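Blr3880 protein (Bradyrhizobium japonicum, PDB 2OOD) probably catalyses the zinc-dependent hydrolytic deamination of guanine to xanthine and ammonia, and binds both guanine and a zinc ion. Local coordinates at residues 162-167 / 183-188; 168-173 / 246-251; 206-211 / 257-262; 239-244 / 253-258; 271-276 / 297-302. All blocks are in the same frame, centred on the assembly; numbering follows the deposited sequence.

Contact 1 of 5, residues 162-167 / 183-188; sequences AGLTGI and YRDSKR
Leu164 makes the apolar part of this contact, laying its CD2 methyl 3.5 Å from CB of Asp185 and 3.8 Å from OG of Ser186. Because its CG stands opposite the backbone N (chi1 -177°), the branched end reaches across to the helix.

The polar link between the segments runs through one water, which donates to Leu164 O at 2.8 Å and to Ser186 OG at 2.9 Å. The serine hydroxyl also bonds back to the carbonyl of Phe182, one turn earlier in the helix.

A salt bridge lies within the helix. Arg184 grips Asp185 side-on, NE and NH2 both reaching OD1 from the same face of the carboxylate, and NH2 lies 3.0 Å from that oxygen. An alanine in place of Asp185 would keep a CB for Leu164 to rest on, but would probably leave the Arg184 guanidinium without its mate and free to turn.

The contact belongs to the beta-alpha-beta unit formed by strand 160-166, helix 179-193 and strand 199-205. Tyr201 of the following strand bonds to Leu164 N, while helices 143-156 and 213-225 touch Asp185 and Ser186 respectively.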
# COMPACT_ATOMS: atom_id res chain seq x y z
N ALA A 162 20.58 -3.60 -17.61
CA ALA A 162 21.39 -3.39 -16.42
C ALA A 162 22.78 -2.85 -16.76
O ALA A 162 23.14 -2.71 -17.93
CB ALA A 162 21.51 -4.68 -15.63
N GLY A 163 23.56 -2.55 -15.73
CA GLY A 163 24.90 -2.03 -15.96
C GLY A 163 25.61 -1.63 -14.70
O GLY A 163 25.01 -1.54 -13.63
N LEU A 164 26.92 -1.38 -14.82
CA LEU A 164 27.73 -0.97 -13.68
C LEU A 164 27.24 0.39 -13.21
O LEU A 164 27.23 1.36 -13.97
CB LEU A 164 29.20 -0.87 -14.10
CG LEU A 164 30.19 -0.51 -12.99
CD1 LEU A 164 30.22 -1.62 -11.94
CD2 LEU A 164 31.56 -0.31 -13.59
N THR A 165 26.82 0.47 -11.95
CA THR A 165 26.31 1.71 -11.38
C THR A 165 27.42 2.55 -10.75
O THR A 165 27.77 2.35 -9.59
CB THR A 165 25.24 1.40 -10.31
OG1 THR A 165 24.17 0.67 -10.92
CG2 THR A 165 24.70 2.69 -9.71
N GLY A 166 27.96 3.50 -11.51
CA GLY A 166 29.03 4.35 -11.01
C GLY A 166 28.62 5.36 -9.96
O GLY A 166 27.58 6.01 -10.09
N ILE A 167 29.43 5.51 -8.92
CA ILE A 167 29.17 6.45 -7.85
C ILE A 167 30.51 7.09 -7.53
O ILE A 167 31.49 6.42 -7.20
CB ILE A 167 28.56 5.75 -6.60
CG1 ILE A 167 28.34 6.76 -5.47
CG2 ILE A 167 29.46 4.63 -6.14
CD1 ILE A 167 27.15 7.64 -5.69
N TYR A 183 34.85 3.72 -16.37
CA TYR A 183 34.87 3.68 -17.83
C TYR A 183 35.44 2.35 -18.30
O TYR A 183 34.93 1.73 -19.24
CB TYR A 183 35.72 4.80 -18.40
CG TYR A 183 35.90 4.68 -19.90
CD1 TYR A 183 34.84 4.90 -20.76
CD2 TYR A 183 37.12 4.31 -20.45
CE1 TYR A 183 34.98 4.77 -22.13
CE2 TYR A 183 37.28 4.17 -21.84
CZ TYR A 183 36.19 4.40 -22.67
OH TYR A 183 36.31 4.29 -24.04
N ARG A 184 36.53 1.94 -17.66
CA ARG A 184 37.20 0.69 -18.00
C ARG A 184 36.23 -0.48 -17.85
O ARG A 184 35.95 -1.19 -18.82
CB ARG A 184 38.41 0.50 -17.09
CG ARG A 184 39.28 -0.70 -17.43
CD ARG A 184 40.18 -1.02 -16.24
NE ARG A 184 39.37 -1.38 -15.07
CZ ARG A 184 39.83 -1.43 -13.82
NH1 ARG A 184 41.10 -1.12 -13.56
NH2 ARG A 184 39.01 -1.79 -12.83
N ASP A 185 35.71 -0.66 -16.64
CA ASP A 185 34.78 -1.75 -16.37
C ASP A 185 33.50 -1.70 -17.20
O ASP A 185 33.07 -2.73 -17.73
CB ASP A 185 34.43 -1.80 -14.88
CG ASP A 185 35.65 -2.00 -14.00
OD1 ASP A 185 36.64 -2.59 -14.47
OD2 ASP A 185 35.62 -1.57 -12.83
N SER A 186 32.89 -0.53 -17.33
CA SER A 186 31.67 -0.40 -18.13
C SER A 186 31.93 -0.82 -19.57
O SER A 186 31.08 -1.46 -20.20
CB SER A 186 31.15 1.04 -18.12
OG SER A 186 30.70 1.41 -16.83
N LYS A 187 33.11 -0.46 -20.06
CA LYS A 187 33.52 -0.77 -21.42
C LYS A 187 33.62 -2.29 -21.59
O LYS A 187 33.21 -2.85 -22.61
CB LYS A 187 34.86 -0.10 -21.72
CG LYS A 187 35.15 0.10 -23.19
CD LYS A 187 34.26 1.18 -23.80
CE LYS A 187 34.40 1.23 -25.34
NZ LYS A 187 35.81 1.46 -25.80
N ARG A 188 34.18 -2.94 -20.58
CA ARG A 188 34.34 -4.38 -20.61
C ARG A 188 32.98 -5.07 -20.57
O ARG A 188 32.70 -5.96 -21.37
CB ARG A 188 35.17 -4.85 -19.40
CG ARG A 188 35.30 -6.36 -19.28
CD ARG A 188 36.36 -6.73 -18.26
NE ARG A 188 35.93 -6.46 -16.89
CZ ARG A 188 34.91 -7.08 -16.29
NH1 ARG A 188 34.21 -8.01 -16.94
NH2 ARG A 188 34.60 -6.78 -15.03
O HOH W 1 27.85 1.56 -16.72

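Contact 2 of 5, residues 168-173 / 246-251; sequences DRNAPA and LVEHPD
Arg169 and Glu248 join two parts of the amidohydrolase TIM barrel that are far apart in sequence: the loop after strand 160-166 and the end of helix 239-248. Their side chains slide past one another in opposite directions, and the closely packed part of the contact is gathered around a single nitrogen, Arg169 NH1. The arginine chain is extended from CG to NE, which carries this nitrogen to the last helical residue. There it makes a weak hydrogen bond, part of a salt bridge, with Glu248 OE1 at 3.1 Å. Guanidinium and carboxylate planes are 71° apart, so the two groups do not meet as a flat, two-pronged pair. NH1 also lies over one face of the His249 ring, 4.1 Å above its plane and displaced toward the rim. The buried histidine is itself tied weakly through NE2 to the carbonyls of Ala208 and Ala211.

The other side is looser. Asn170 comes no nearer to Glu248 than 3.6 Å, from ND2 to CD, and its amide is committed to the carbonyl of Phe209. Both Asn170 and Glu248 are partly exposed. A positive charge beside the final carbonyls of a helix probably offsets their partial negative charge. The main bond runs from Arg169 NH1 to Glu248 O, 2.8 Å long and nearly straight at 168°, with the oxygen lying in the guanidinium plane.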
# COMPACT_ATOMS: atom_id res chain seq x y z
N ASP A 168 30.54 8.42 -7.63
CA ASP A 168 31.76 9.22 -7.46
C ASP A 168 31.94 9.97 -6.13
O ASP A 168 32.97 9.84 -5.47
CB ASP A 168 31.81 10.22 -8.62
CG ASP A 168 33.20 10.45 -9.11
OD1 ASP A 168 33.37 11.06 -10.19
OD2 ASP A 168 34.13 10.00 -8.41
N ARG A 169 30.94 10.78 -5.77
CA ARG A 169 30.96 11.59 -4.55
C ARG A 169 29.87 11.16 -3.58
O ARG A 169 29.05 10.29 -3.88
CB ARG A 169 30.69 13.06 -4.88
CG ARG A 169 31.32 13.60 -6.14
CD ARG A 169 30.62 14.91 -6.53
NE ARG A 169 31.48 15.77 -7.35
CZ ARG A 169 31.11 16.94 -7.89
NH1 ARG A 169 29.88 17.42 -7.71
NH2 ARG A 169 31.98 17.63 -8.62
N ASN A 170 29.86 11.80 -2.42
CA ASN A 170 28.86 11.57 -1.39
C ASN A 170 28.53 10.12 -1.01
O ASN A 170 27.36 9.79 -0.79
CB ASN A 170 27.57 12.31 -1.78
CG ASN A 170 27.75 13.82 -1.79
OD1 ASN A 170 28.23 14.40 -0.82
ND2 ASN A 170 27.34 14.47 -2.89
N ALA A 171 29.54 9.27 -0.93
CA ALA A 171 29.35 7.88 -0.55
C ALA A 171 30.64 7.37 0.09
O ALA A 171 31.71 7.92 -0.15
CB ALA A 171 29.00 7.03 -1.76
N PRO A 172 30.56 6.31 0.91
CA PRO A 172 31.77 5.77 1.55
C PRO A 172 32.93 5.61 0.57
O PRO A 172 32.72 5.35 -0.62
CB PRO A 172 31.29 4.44 2.13
CG PRO A 172 29.86 4.73 2.47
CD PRO A 172 29.38 5.49 1.25
N ALA A 173 34.15 5.76 1.07
CA ALA A 173 35.33 5.64 0.22
C ALA A 173 35.51 4.22 -0.32
O ALA A 173 35.94 4.04 -1.47
CB ALA A 173 36.57 6.08 0.99
N LEU A 246 22.42 20.98 -7.32
CA LEU A 246 22.71 22.29 -7.90
C LEU A 246 23.91 22.90 -7.21
O LEU A 246 24.50 23.87 -7.70
CB LEU A 246 21.50 23.22 -7.79
CG LEU A 246 20.37 22.86 -8.76
CD1 LEU A 246 19.22 23.85 -8.57
CD2 LEU A 246 20.87 22.88 -10.21
N VAL A 247 24.28 22.33 -6.07
CA VAL A 247 25.45 22.80 -5.34
C VAL A 247 26.66 22.05 -5.91
O VAL A 247 27.66 22.66 -6.27
CB VAL A 247 25.31 22.55 -3.81
CG1 VAL A 247 26.62 22.88 -3.10
CG2 VAL A 247 24.19 23.41 -3.25
N GLU A 248 26.54 20.73 -6.01
CA GLU A 248 27.62 19.89 -6.56
C GLU A 248 27.85 20.20 -8.05
O GLU A 248 28.89 19.82 -8.62
CB GLU A 248 27.26 18.41 -6.43
CG GLU A 248 26.93 17.91 -5.02
CD GLU A 248 28.17 17.69 -4.18
OE1 GLU A 248 29.16 17.14 -4.73
OE2 GLU A 248 28.14 18.05 -2.97
N HIS A 249 26.87 20.85 -8.67
CA HIS A 249 26.94 21.22 -10.08
C HIS A 249 26.44 22.66 -10.21
O HIS A 249 25.33 22.92 -10.72
CB HIS A 249 26.08 20.28 -10.93
CG HIS A 249 26.60 18.87 -10.95
ND1 HIS A 249 27.75 18.51 -11.62
CD2 HIS A 249 26.15 17.75 -10.34
CE1 HIS A 249 27.98 17.23 -11.43
NE2 HIS A 249 27.03 16.74 -10.65
N PRO A 250 27.28 23.61 -9.76
CA PRO A 250 27.03 25.06 -9.76
C PRO A 250 26.80 25.67 -11.13
O PRO A 250 26.18 26.73 -11.25
CB PRO A 250 28.28 25.62 -9.08
CG PRO A 250 29.34 24.68 -9.53
CD PRO A 250 28.67 23.32 -9.37
N ASP A 251 27.27 25.00 -12.17
CA ASP A 251 27.14 25.52 -13.52
C ASP A 251 25.91 25.03 -14.28
O ASP A 251 25.86 25.14 -15.51
CB ASP A 251 28.39 25.16 -14.32
CG ASP A 251 28.67 23.67 -14.31
OD1 ASP A 251 28.80 23.09 -13.19
OD2 ASP A 251 28.76 23.08 -15.41

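Contact 3 of 5, residues 206-211 / 257-262; sequences RFAFGA and GVYEKF. With GUN (guanine), chain C.
Tyr259 sends its hydroxyl out of helix 255-260 to accept a hydrogen bond from the backbone: Ala208 N donates to Tyr259 OH over 2.9 Å, at an angle of 155°. The same oxygen is also bonded to His234 O and Thr233 OG1, so three polar partners hold the end of the ring. Tyr259 CG lies opposite its own carbonyl carbon (chi1 -62°), and the ring carries OH to the loop. The methyl of Ala208 packs 4.1 Å from Val258 CG1 and equally far from Tyr259 CZ.

One residue earlier, Phe207 turns away from the helix and presents its ring to the ligand. Guanine C8 sits above the centre of one face, while Gly210 N lies over the opposite face, nearer the rim. A serine in place of Phe207 would probably open a gap beside the imidazole end of guanine and leave the purine less firmly fixed.

His234, whose carbonyl meets Tyr259, is a zinc ligand, and its ND1 bonds to Arg206 O. The arrangement thus joins the loop after strand 199-205 to helix 255-260, with Tyr259 also bonded to the strand that bears His234, at the active-site pocket of a TIM-barrel metallohydrolase.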
# COMPACT_ATOMS: atom_id res chain seq x y z
N ARG A 206 24.78 6.54 -11.21
CA ARG A 206 23.75 6.48 -10.19
C ARG A 206 22.86 7.71 -10.10
O ARG A 206 21.65 7.62 -10.31
CB ARG A 206 24.37 6.18 -8.84
CG ARG A 206 23.36 5.79 -7.79
CD ARG A 206 23.96 4.77 -6.88
NE ARG A 206 23.01 4.35 -5.86
CZ ARG A 206 23.19 3.30 -5.07
NH1 ARG A 206 24.29 2.56 -5.18
NH2 ARG A 206 22.28 2.99 -4.17
N PHE A 207 23.45 8.87 -9.79
CA PHE A 207 22.69 10.10 -9.72
C PHE A 207 23.62 11.30 -9.58
O PHE A 207 24.65 11.23 -8.91
CB PHE A 207 21.66 10.03 -8.58
CG PHE A 207 22.25 10.07 -7.21
CD1 PHE A 207 23.34 9.26 -6.87
CD2 PHE A 207 21.71 10.90 -6.23
CE1 PHE A 207 23.88 9.29 -5.58
CE2 PHE A 207 22.25 10.92 -4.92
CZ PHE A 207 23.33 10.12 -4.61
N ALA A 208 23.25 12.40 -10.24
CA ALA A 208 24.05 13.62 -10.25
C ALA A 208 24.68 13.94 -8.91
O ALA A 208 25.87 14.24 -8.83
CB ALA A 208 23.20 14.80 -10.72
N PHE A 209 23.89 13.86 -7.85
CA PHE A 209 24.42 14.17 -6.52
C PHE A 209 25.66 13.36 -6.16
O PHE A 209 26.50 13.83 -5.39
CB PHE A 209 23.35 13.93 -5.46
CG PHE A 209 23.77 14.33 -4.08
CD1 PHE A 209 24.09 15.66 -3.80
CD2 PHE A 209 23.84 13.40 -3.05
CE1 PHE A 209 24.47 16.05 -2.50
CE2 PHE A 209 24.21 13.78 -1.75
CZ PHE A 209 24.52 15.11 -1.48
N GLY A 210 25.77 12.16 -6.71
CA GLY A 210 26.92 11.32 -6.42
C GLY A 210 27.80 11.09 -7.63
O GLY A 210 28.51 10.08 -7.71
N ALA A 211 27.78 12.04 -8.57
CA ALA A 211 28.58 11.92 -9.79
C ALA A 211 29.37 13.18 -10.15
O ALA A 211 28.79 14.19 -10.55
CB ALA A 211 27.68 11.54 -10.95
N GLY A 257 19.23 19.54 -16.41
CA GLY A 257 20.29 20.26 -17.09
C GLY A 257 21.66 19.63 -16.90
O GLY A 257 22.51 19.70 -17.80
N VAL A 258 21.87 19.02 -15.75
CA VAL A 258 23.15 18.38 -15.46
C VAL A 258 23.42 17.25 -16.46
O VAL A 258 24.53 17.13 -16.97
CB VAL A 258 23.16 17.78 -14.04
CG1 VAL A 258 24.51 17.12 -13.78
CG2 VAL A 258 22.88 18.87 -13.02
N TYR A 259 22.40 16.44 -16.73
CA TYR A 259 22.55 15.32 -17.66
C TYR A 259 22.61 15.76 -19.12
O TYR A 259 23.21 15.07 -19.93
CB TYR A 259 21.40 14.32 -17.49
CG TYR A 259 21.36 13.69 -16.12
CD1 TYR A 259 22.47 13.04 -15.60
CD2 TYR A 259 20.22 13.76 -15.34
CE1 TYR A 259 22.44 12.49 -14.32
CE2 TYR A 259 20.18 13.21 -14.07
CZ TYR A 259 21.29 12.58 -13.57
OH TYR A 259 21.26 12.06 -12.29
N GLU A 260 21.97 16.88 -19.45
CA GLU A 260 21.99 17.37 -20.83
C GLU A 260 23.38 17.92 -21.15
O GLU A 260 23.84 17.85 -22.29
CB GLU A 260 20.95 18.46 -21.03
CG GLU A 260 19.52 17.99 -21.01
CD GLU A 260 18.54 19.14 -20.89
OE1 GLU A 260 18.62 19.89 -19.89
OE2 GLU A 260 17.68 19.29 -21.79
N LYS A 261 24.04 18.47 -20.14
CA LYS A 261 25.37 19.02 -20.31
C LYS A 261 26.30 17.95 -20.86
O LYS A 261 27.32 18.25 -21.46
CB LYS A 261 25.91 19.53 -18.96
CG LYS A 261 27.39 19.96 -18.98
CD LYS A 261 27.90 20.30 -17.57
CE LYS A 261 29.39 20.66 -17.59
NZ LYS A 261 30.04 20.73 -16.24
N PHE A 262 25.92 16.69 -20.68
CA PHE A 262 26.75 15.59 -21.15
C PHE A 262 26.07 14.69 -22.19
O PHE A 262 26.46 13.54 -22.35
CB PHE A 262 27.19 14.75 -19.96
CG PHE A 262 28.02 15.51 -18.96
CD1 PHE A 262 29.40 15.63 -19.13
CD2 PHE A 262 27.42 16.11 -17.86
CE1 PHE A 262 30.18 16.33 -18.19
CE2 PHE A 262 28.19 16.82 -16.92
CZ PHE A 262 29.57 16.93 -17.09
N9 GUN C . 19.83 7.47 -6.27
C8 GUN C . 20.45 8.19 -5.30
N7 GUN C . 19.72 8.22 -4.22
C5 GUN C . 18.59 7.51 -4.41
C6 GUN C . 17.45 7.20 -3.61
O6 GUN C . 17.35 7.60 -2.44
N1 GUN C . 16.45 6.41 -4.17
C2 GUN C . 16.56 5.95 -5.48
N2 GUN C . 15.55 5.16 -6.02
N3 GUN C . 17.61 6.24 -6.23
C4 GUN C . 18.63 7.01 -5.74

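Contact 4 of 5, residues 239-244 / 253-258; sequences PAECSG and QDYLGV
Tyr255 crosses Glu241 at about a right angle and lays one edge of its ring along helix 239-248. From CB, the ring projects opposite its own backbone N (chi1 -152°). CD1 is the first atom to meet the other helix, 4.0 Å from Cys242 SG. The sulfur lies near the ring plane, 5.4 Å from the centroid, in an edge-on sulfur-aromatic contact. Next along this edge, CE1 comes 3.4 Å from Glu241 OE1, while on the other edge CE2 packs against the methyl of Ala208. At the tip, OH donates to the same OE1 over 2.6 Å, approaching from above the carboxylate plane, which is turned 66° from the ring.

Just before Tyr255 in the chain, Asp254 is the N-cap of helix 255-260, its OD1 accepting weakly from Gly257 N.

Glu241 is held at both oxygens, since OE2 accepts from the backbone N of Glu237 and of Asn238. Glu237 lines the guanine pocket, and the Glu241 side chain is itself about 5 Å from guanine, nearest atoms. The bonds therefore tie the tyrosine, through one carboxylate, to the backbone of a pocket residue, making Glu241 a likely second-shell support for the site.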
# COMPACT_ATOMS: atom_id res chain seq x y z
N PRO A 239 13.79 16.84 -2.17
CA PRO A 239 14.15 18.26 -2.14
C PRO A 239 15.61 18.48 -1.73
O PRO A 239 16.36 19.18 -2.42
CB PRO A 239 13.14 18.87 -1.15
CG PRO A 239 12.79 17.71 -0.27
CD PRO A 239 12.67 16.56 -1.26
N ALA A 240 16.01 17.88 -0.61
CA ALA A 240 17.39 18.03 -0.15
C ALA A 240 18.36 17.56 -1.25
O ALA A 240 19.41 18.16 -1.47
CB ALA A 240 17.61 17.22 1.13
N GLU A 241 17.99 16.48 -1.94
CA GLU A 241 18.82 15.94 -3.02
C GLU A 241 18.91 16.95 -4.16
O GLU A 241 19.97 17.15 -4.74
CB GLU A 241 18.20 14.63 -3.55
CG GLU A 241 18.99 13.96 -4.67
CD GLU A 241 18.10 13.35 -5.76
OE1 GLU A 241 18.65 12.72 -6.69
OE2 GLU A 241 16.86 13.52 -5.68
N CYS A 242 17.80 17.60 -4.48
CA CYS A 242 17.78 18.59 -5.55
C CYS A 242 18.67 19.79 -5.24
O CYS A 242 19.36 20.29 -6.13
CB CYS A 242 16.35 19.07 -5.81
SG CYS A 242 15.36 17.88 -6.75
N SER A 243 18.63 20.24 -3.99
CA SER A 243 19.44 21.37 -3.55
C SER A 243 20.93 21.01 -3.68
O SER A 243 21.70 21.75 -4.31
CB SER A 243 19.12 21.72 -2.09
OG SER A 243 17.78 22.18 -1.96
N GLY A 244 21.31 19.86 -3.11
CA GLY A 244 22.69 19.41 -3.17
C GLY A 244 23.24 19.32 -4.59
O GLY A 244 24.37 19.74 -4.86
N GLN A 253 21.43 24.84 -14.40
CA GLN A 253 20.17 25.45 -13.97
C GLN A 253 19.18 24.52 -13.26
O GLN A 253 18.62 24.88 -12.23
CB GLN A 253 19.50 26.11 -15.18
CG GLN A 253 20.52 26.72 -16.13
CD GLN A 253 21.56 27.53 -15.37
OE1 GLN A 253 21.22 28.56 -14.76
NE2 GLN A 253 22.82 27.08 -15.40
N ASP A 254 18.96 23.34 -13.83
CA ASP A 254 18.05 22.37 -13.23
C ASP A 254 18.64 20.96 -13.24
O ASP A 254 19.62 20.69 -13.94
CB ASP A 254 16.69 22.39 -13.95
CG ASP A 254 16.82 22.41 -15.47
OD1 ASP A 254 17.75 21.77 -15.99
OD2 ASP A 254 15.98 23.05 -16.13
N TYR A 255 18.05 20.06 -12.45
CA TYR A 255 18.56 18.70 -12.37
C TYR A 255 18.72 18.06 -13.75
O TYR A 255 19.75 17.44 -14.03
CB TYR A 255 17.63 17.87 -11.48
CG TYR A 255 18.31 16.72 -10.77
CD1 TYR A 255 18.03 16.45 -9.43
CD2 TYR A 255 19.20 15.89 -11.43
CE1 TYR A 255 18.62 15.37 -8.77
CE2 TYR A 255 19.80 14.81 -10.78
CZ TYR A 255 19.50 14.55 -9.45
OH TYR A 255 20.06 13.45 -8.81
N LEU A 256 17.72 18.19 -14.61
CA LEU A 256 17.80 17.62 -15.95
C LEU A 256 18.95 18.28 -16.72
O LEU A 256 19.56 17.65 -17.58
CB LEU A 256 16.48 17.83 -16.70
CG LEU A 256 16.37 17.30 -18.13
CD1 LEU A 256 16.55 15.80 -18.15
CD2 LEU A 256 15.03 17.66 -18.71
N GLY A 257 19.23 19.54 -16.41
CA GLY A 257 20.29 20.26 -17.09
C GLY A 257 21.66 19.63 -16.90
O GLY A 257 22.51 19.70 -17.80
N VAL A 258 21.87 19.02 -15.75
CA VAL A 258 23.15 18.38 -15.46
C VAL A 258 23.42 17.25 -16.46
O VAL A 258 24.53 17.13 -16.97
CB VAL A 258 23.16 17.78 -14.04
CG1 VAL A 258 24.51 17.12 -13.78
CG2 VAL A 258 22.88 18.87 -13.02

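Contact 5 of 5, residues 271-276 / 297-302; sequences GGHGVY and CSNLFL. With GUN (guanine), chain C.
His273 and Asn299 are brought together by matching first torsions: in each, CG lies opposite the carbonyl carbon (chi1 -50° and -67°), and the imidazole and amide cross with their planes 55° apart. Asn299 OD1 packs at the CD2 edge of the ring, near its plane, 2.9 Å from His273 CD2. Val275 approaches Asn299 from the opposite direction, and its CG2 methyl lies against the amide, 3.6 Å from OD1 and 3.7 Å from ND2 of Asn299.

Ser298 is turned differently, its OG opposite the backbone N, and the hydroxyl is bonded to Asp326 OD2. His273 NE2 makes a weak hydrogen bond to that same oxygen, and its ring meets His79 edge-to-face. Asp326 and His79 are both zinc ligands. His273 lines the guanine pocket, its ring edge toward guanine N2, though their exact spacing is doubtful. Farther out, Phe301 of helix 296-301 meets Tyr343 of the second subunit.

Serine and histidine converge on one carboxylate oxygen of a metal ligand, the histidine only weakly. This is consistent with a part in orienting Asp326 at the zinc.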
# COMPACT_ATOMS: atom_id res chain seq x y z
N GLY A 271 15.00 8.50 -16.29
CA GLY A 271 15.28 9.26 -15.08
C GLY A 271 14.28 8.85 -14.02
O GLY A 271 13.10 9.16 -14.14
N GLY A 272 14.73 8.16 -12.98
CA GLY A 272 13.82 7.72 -11.95
C GLY A 272 13.24 8.79 -11.04
O GLY A 272 13.94 9.73 -10.68
N HIS A 273 11.97 8.64 -10.69
CA HIS A 273 11.28 9.57 -9.79
C HIS A 273 11.14 10.99 -10.34
O HIS A 273 12.00 11.84 -10.11
CB HIS A 273 12.03 9.67 -8.46
CG HIS A 273 12.34 8.35 -7.83
ND1 HIS A 273 13.60 7.80 -7.85
CD2 HIS A 273 11.56 7.49 -7.14
CE1 HIS A 273 13.59 6.67 -7.18
NE2 HIS A 273 12.37 6.45 -6.73
N GLY A 274 10.05 11.28 -11.04
CA GLY A 274 9.92 12.64 -11.54
C GLY A 274 9.86 13.61 -10.37
O GLY A 274 10.63 14.53 -10.29
N VAL A 275 8.95 13.35 -9.45
CA VAL A 275 8.69 14.14 -8.24
C VAL A 275 8.96 15.64 -8.21
O VAL A 275 8.05 16.41 -7.93
CB VAL A 275 9.36 13.49 -7.02
CG1 VAL A 275 8.64 13.93 -5.76
CG2 VAL A 275 9.29 11.98 -7.13
N TYR A 276 10.19 16.08 -8.47
CA TYR A 276 10.47 17.51 -8.43
C TYR A 276 10.88 18.17 -9.74
O TYR A 276 11.58 19.18 -9.74
CB TYR A 276 11.49 17.80 -7.34
CG TYR A 276 10.90 17.60 -5.96
CD1 TYR A 276 9.99 18.50 -5.44
CD2 TYR A 276 11.19 16.47 -5.22
CE1 TYR A 276 9.36 18.28 -4.22
CE2 TYR A 276 10.57 16.23 -3.99
CZ TYR A 276 9.66 17.14 -3.50
OH TYR A 276 9.00 16.89 -2.31
N CYS A 297 5.57 3.64 -4.79
CA CYS A 297 5.83 3.00 -3.50
C CYS A 297 7.02 3.62 -2.80
O CYS A 297 7.00 3.83 -1.59
CB CYS A 297 6.09 1.50 -3.68
SG CYS A 297 4.67 0.56 -4.17
N SER A 298 8.06 3.89 -3.57
CA SER A 298 9.28 4.49 -3.06
C SER A 298 9.03 5.94 -2.68
O SER A 298 9.40 6.38 -1.59
CB SER A 298 10.37 4.40 -4.13
OG SER A 298 11.56 5.03 -3.71
N ASN A 299 8.39 6.68 -3.58
CA ASN A 299 8.08 8.09 -3.34
C ASN A 299 7.37 8.28 -2.02
O ASN A 299 7.66 9.23 -1.29
CB ASN A 299 7.24 8.65 -4.48
CG ASN A 299 8.00 8.73 -5.78
OD1 ASN A 299 9.22 8.67 -5.79
ND2 ASN A 299 7.28 8.87 -6.88
N LEU A 300 6.43 7.39 -1.70
CA LEU A 300 5.67 7.47 -0.45
C LEU A 300 6.46 6.94 0.75
O LEU A 300 6.44 7.53 1.81
CB LEU A 300 4.35 6.69 -0.58
CG LEU A 300 3.34 7.16 -1.63
CD1 LEU A 300 2.13 6.25 -1.64
CD2 LEU A 300 2.92 8.59 -1.33
N PHE A 301 7.17 5.84 0.57
CA PHE A 301 7.95 5.27 1.66
C PHE A 301 9.05 6.21 2.17
O PHE A 301 9.26 6.34 3.38
CB PHE A 301 8.58 3.94 1.22
CG PHE A 301 9.29 3.20 2.32
CD1 PHE A 301 8.58 2.37 3.18
CD2 PHE A 301 10.65 3.36 2.52
CE1 PHE A 301 9.22 1.71 4.23
CE2 PHE A 301 11.31 2.69 3.57
CZ PHE A 301 10.58 1.87 4.42
N LEU A 302 9.76 6.86 1.25
CA LEU A 302 10.84 7.76 1.63
C LEU A 302 10.37 9.20 1.86
O LEU A 302 11.16 10.07 2.22
CB LEU A 302 11.93 7.74 0.56
CG LEU A 302 12.62 6.39 0.31
CD1 LEU A 302 13.63 6.55 -0.81
CD2 LEU A 302 13.31 5.92 1.57
N9 GUN C . 19.83 7.47 -6.27
C8 GUN C . 20.45 8.19 -5.30
N7 GUN C . 19.72 8.22 -4.22
C5 GUN C . 18.59 7.51 -4.41
C6 GUN C . 17.45 7.20 -3.61
O6 GUN C . 17.35 7.60 -2.44
N1 GUN C . 16.45 6.41 -4.17
C2 GUN C . 16.56 5.95 -5.48
N2 GUN C . 15.55 5.16 -6.02
N3 GUN C . 17.61 6.24 -6.23
C4 GUN C . 18.63 7.01 -5.74

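All five contacts lie in the TIM-barrel part of the chain. Contact 1 closes first along the sequence; contact 2 opens directly after its first segment and crosses contacts 1, 3 and 4, and contact 5 comes last. Contacts 2, 3 and 4 form a cluster with centres 9 to 11 Å apart: contacts 2 and 4 both use helix 239-248, and contacts 3 and 4 share Gly257 and Val258 on helix 255-260. Contact 1 sits about 16 Å from contact 3, centre to centre, and contact 5 about 14 Å from contact 4, joined to it by Tyr276. Contacts 3 and 5 both touch guanine, so the pocket is approached from two parts of the barrel.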